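Local coordinates for protein HcgB (Methanococcus maripaludis, PDB 5D5P) that probably acts as a guanylyltransferase in biosynthesis of the iron-guanylylpyridinol cofactor of [Fe]-hydrogenase, joining a guanylyl group to its pyridinol precursor, at residues 32-37 against 148-153; 114-117 against 121-124. All coordinates share one frame; numbering follows the deposited sequence.

Contact 1 of 2, residues 32-37 against 148-153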
# COMPACT_ATOMS: atom_id res chain seq x y z
N SER A 32 -12.61 11.58 -11.63
CA SER A 32 -12.99 11.64 -13.03
C SER A 32 -12.48 10.42 -13.82
O SER A 32 -13.19 9.85 -14.62
CB SER A 32 -12.47 12.93 -13.67
OG SER A 32 -12.82 12.99 -15.03
N THR A 33 -11.24 10.04 -13.54
CA THR A 33 -10.61 8.90 -14.16
C THR A 33 -11.36 7.62 -13.86
O THR A 33 -11.53 6.77 -14.72
CB THR A 33 -9.16 8.77 -13.67
OG1 THR A 33 -8.44 9.95 -14.08
CG2 THR A 33 -8.48 7.54 -14.24
N ILE A 34 -11.78 7.48 -12.60
CA ILE A 34 -12.51 6.29 -12.17
C ILE A 34 -13.91 6.27 -12.78
O ILE A 34 -14.34 5.26 -13.34
CB ILE A 34 -12.61 6.19 -10.61
CG1 ILE A 34 -11.23 5.87 -10.01
CG2 ILE A 34 -13.63 5.14 -10.19
CD1 ILE A 34 -11.14 5.98 -8.48
N LYS A 35 -14.62 7.39 -12.70
CA LYS A 35 -16.02 7.42 -13.16
C LYS A 35 -16.14 7.35 -14.68
O LYS A 35 -17.15 6.89 -15.19
CB LYS A 35 -16.72 8.66 -12.60
CG LYS A 35 -16.90 8.61 -11.09
CD LYS A 35 -17.50 9.90 -10.56
CE LYS A 35 -17.90 9.79 -9.10
NZ LYS A 35 -18.09 11.14 -8.46
N SER A 36 -15.10 7.79 -15.40
CA SER A 36 -15.20 7.84 -16.85
C SER A 36 -14.66 6.58 -17.51
O SER A 36 -14.70 6.45 -18.74
CB SER A 36 -14.46 9.06 -17.40
OG SER A 36 -13.06 8.87 -17.38
N ALA A 37 -14.16 5.64 -16.71
CA ALA A 37 -13.61 4.41 -17.25
C ALA A 37 -14.64 3.66 -18.09
O ALA A 37 -15.79 3.48 -17.65
CB ALA A 37 -13.10 3.53 -16.10
N THR A 148 -13.47 1.26 1.10
CA THR A 148 -12.48 2.12 1.76
C THR A 148 -11.62 2.87 0.74
O THR A 148 -11.39 4.08 0.88
CB THR A 148 -11.56 1.30 2.71
OG1 THR A 148 -12.36 0.80 3.80
CG2 THR A 148 -10.48 2.18 3.31
N ALA A 149 -11.17 2.16 -0.29
CA ALA A 149 -10.29 2.77 -1.29
C ALA A 149 -11.05 3.86 -2.04
O ALA A 149 -10.47 4.91 -2.38
CB ALA A 149 -9.74 1.71 -2.25
N LEU A 150 -12.34 3.65 -2.27
CA LEU A 150 -13.12 4.67 -2.97
C LEU A 150 -13.41 5.85 -2.05
O LEU A 150 -13.27 6.99 -2.47
CB LEU A 150 -14.42 4.10 -3.53
CG LEU A 150 -14.23 3.10 -4.67
CD1 LEU A 150 -15.52 2.35 -4.91
CD2 LEU A 150 -13.76 3.79 -5.96
N GLU A 151 -13.78 5.60 -0.79
CA GLU A 151 -14.13 6.67 0.14
C GLU A 151 -12.98 7.65 0.38
O GLU A 151 -13.22 8.86 0.56
CB GLU A 151 -14.53 6.09 1.49
CG GLU A 151 -15.87 5.45 1.50
CD GLU A 151 -16.25 4.98 2.88
OE1 GLU A 151 -15.36 4.92 3.76
OE2 GLU A 151 -17.44 4.67 3.06
N ARG A 152 -11.76 7.13 0.36
CA ARG A 152 -10.63 7.98 0.70
C ARG A 152 -10.23 8.90 -0.45
O ARG A 152 -9.46 9.83 -0.22
CB ARG A 152 -9.44 7.15 1.17
CG ARG A 152 -8.91 6.22 0.17
CD ARG A 152 -7.93 5.26 0.85
NE ARG A 152 -6.66 5.88 1.24
CZ ARG A 152 -5.70 6.26 0.38
NH1 ARG A 152 -4.58 6.78 0.85
NH2 ARG A 152 -5.88 6.16 -0.94
N ILE A 153 -10.80 8.72 -1.66
CA ILE A 153 -10.65 9.76 -2.68
C ILE A 153 -12.00 10.42 -3.02
O ILE A 153 -12.13 11.09 -4.05
CB ILE A 153 -9.97 9.24 -3.98
CG1 ILE A 153 -10.56 7.93 -4.50
CG2 ILE A 153 -8.49 9.05 -3.70
CD1 ILE A 153 -11.92 8.10 -5.21
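I34 and I153 meet tip to tip, CD1 of I34 lying 4.0 Å from CD1 of I153. The same terminal methyl of I34 also approaches L150, with its CD1 4.2 Å from L150 CD2, so a single methyl from helix 24-35 touches both L150 and I153. The reach is long: the CA atoms of I34 and L150 are 9.4 Å apart. I34 spans it with an extended chain, CG1 anti to its carbonyl carbon and CD1 carried straight on (chi2 170°). I153 has the less usual shape, CG1 tucked between its backbone N and carbonyl carbon (chi1 48°) and CD1 reaching on toward I34. Its backbone is bonded at both N and O: I153 N donates to L150 O at 3.1 Å, and I153 O accepts from Q31 NE2 of helix 24-35. Further out, L97, L123 and I155 pack on I34, V157 on L150, while the adjacent R152 bonds to S109 O and S128 O of the second subunit. With 92 Å² buried and methyl groups alone meeting, the meeting of helix 24-35 with helix 138-151 and the residues that follow it, over strands 97-103 and 122-128, is nonpolar and nondirectional; its geometry depends on shape and on the surrounding core.

Contact 2 of 2, residues 114-117 against 121-124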
# COMPACT_ATOMS: atom_id res chain seq x y z
N LEU A 114 -5.53 -2.14 -4.88
CA LEU A 114 -5.18 -0.92 -5.60
C LEU A 114 -6.16 -0.67 -6.72
O LEU A 114 -6.68 -1.61 -7.35
CB LEU A 114 -3.77 -1.01 -6.21
CG LEU A 114 -2.60 -1.19 -5.22
CD1 LEU A 114 -1.31 -1.48 -6.03
CD2 LEU A 114 -2.42 0.05 -4.37
N ILE A 115 -6.46 0.59 -6.95
CA ILE A 115 -7.10 1.01 -8.20
C ILE A 115 -6.05 1.77 -9.00
O ILE A 115 -5.46 2.74 -8.50
CB ILE A 115 -8.32 1.89 -7.94
CG1 ILE A 115 -9.29 1.17 -6.99
CG2 ILE A 115 -8.98 2.27 -9.27
CD1 ILE A 115 -10.59 1.97 -6.74
N MET A 116 -5.76 1.23 -10.18
CA MET A 116 -4.72 1.73 -11.07
C MET A 116 -5.31 2.21 -12.40
O MET A 116 -6.37 1.74 -12.84
CB MET A 116 -3.69 0.64 -11.30
CG MET A 116 -2.95 0.28 -10.00
SD MET A 116 -2.12 -1.33 -10.13
CE MET A 116 -1.01 -1.12 -11.50
N ASP A 117 -4.63 3.15 -13.06
CA ASP A 117 -5.16 3.61 -14.34
C ASP A 117 -4.46 2.87 -15.49
O ASP A 117 -3.73 1.91 -15.27
CB ASP A 117 -5.03 5.14 -14.49
CG ASP A 117 -3.63 5.59 -14.91
OD1 ASP A 117 -2.67 4.81 -14.83
OD2 ASP A 117 -3.51 6.72 -15.43
N ARG A 121 -0.52 3.79 -13.07
CA ARG A 121 -0.45 4.77 -11.97
C ARG A 121 -1.44 4.44 -10.88
O ARG A 121 -2.57 4.07 -11.16
CB ARG A 121 -0.69 6.18 -12.50
CG ARG A 121 0.36 6.59 -13.48
CD ARG A 121 0.11 7.98 -14.08
NE ARG A 121 -1.01 7.94 -15.01
CZ ARG A 121 -1.18 8.78 -16.03
NH1 ARG A 121 -0.33 9.80 -16.24
NH2 ARG A 121 -2.23 8.61 -16.84
N ILE A 122 -1.02 4.62 -9.63
CA ILE A 122 -1.86 4.22 -8.51
C ILE A 122 -2.75 5.37 -8.05
O ILE A 122 -2.24 6.43 -7.68
CB ILE A 122 -0.99 3.74 -7.34
CG1 ILE A 122 -0.29 2.44 -7.74
CG2 ILE A 122 -1.84 3.50 -6.08
CD1 ILE A 122 0.88 2.12 -6.81
N LEU A 123 -4.06 5.15 -8.06
CA LEU A 123 -5.02 6.22 -7.76
C LEU A 123 -5.46 6.21 -6.30
O LEU A 123 -5.63 7.24 -5.68
CB LEU A 123 -6.24 6.10 -8.68
CG LEU A 123 -5.93 6.01 -10.17
CD1 LEU A 123 -7.24 5.96 -10.93
CD2 LEU A 123 -5.15 7.25 -10.61
N THR A 124 -5.63 5.01 -5.76
CA THR A 124 -6.08 4.84 -4.38
C THR A 124 -5.91 3.37 -4.02
O THR A 124 -5.59 2.57 -4.87
CB THR A 124 -7.55 5.27 -4.19
OG1 THR A 124 -7.88 5.19 -2.79
CG2 THR A 124 -8.53 4.39 -4.99
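R121 faces D117 across the turn of the hairpin and holds it by backbone and side chain together. R121 N donates to D117 OD1 at 3.0 Å, on the anti side and out of the carboxylate plane; K119 N shares that oxygen. The guanidinium comes in side-on, NE 2.8 Å and NH2 2.7 Å from D117 OD2, which lies close to the guanidinium plane although the two flat groups are turned 49° apart. D117 CG sits between its backbone N and carbonyl carbon (chi1 80°), which lets OD1 meet the amides of K119 and R121 while OD2 takes the salt bridge. R121 O in turn accepts from D117 N at 2.9 Å. I122 forms a non-hydrogen-bonded pair with M116, their side chains running alongside, I122 CG1 4.1 Å from M116 CG, while its CG2 meets L114 CD2. L123 N gives a nearly linear bond to I115 O (2.8 Å), and T124 O receives I115 N at 3.0 Å. Both residues thus oppose I115, a classic beta bulge that shifts the register by one. T124 CG2 packs 3.6 Å from I115 CD1. Strand 111-117 also bonds to strand 97-103, leaving 122-128 outermost within the chain, with I122 backbone bonds to the second subunit. L83 of helix 81-92 lies against L114, M116 and I122, I30 of helix 24-35 packs on L123, and I3 and I7 of helix 3-15 pack on R121.

Contact 2 is nested in the chain between the two segments of contact 1, and their centres lie 9 Å apart within one buried core. The hairpin 111-117/122-128 forms one edge of the mixed sheet within the chain; helices 24-35 and 138-151, which contact 1 joins, pack against it. Strand 122-128 leads on to helix 138-151, and T124 OG1 ties the two together, lying 2.6 Å from A149 O and 2.9 Å from R152 NH2, both probable hydrogen bonds. L150 CD2 sits 3.7 Å from I115 CD1, continuing the apolar layer between sheet and helices. Both contacts also reach the second subunit, so this part of the core adjoins the dimer interface.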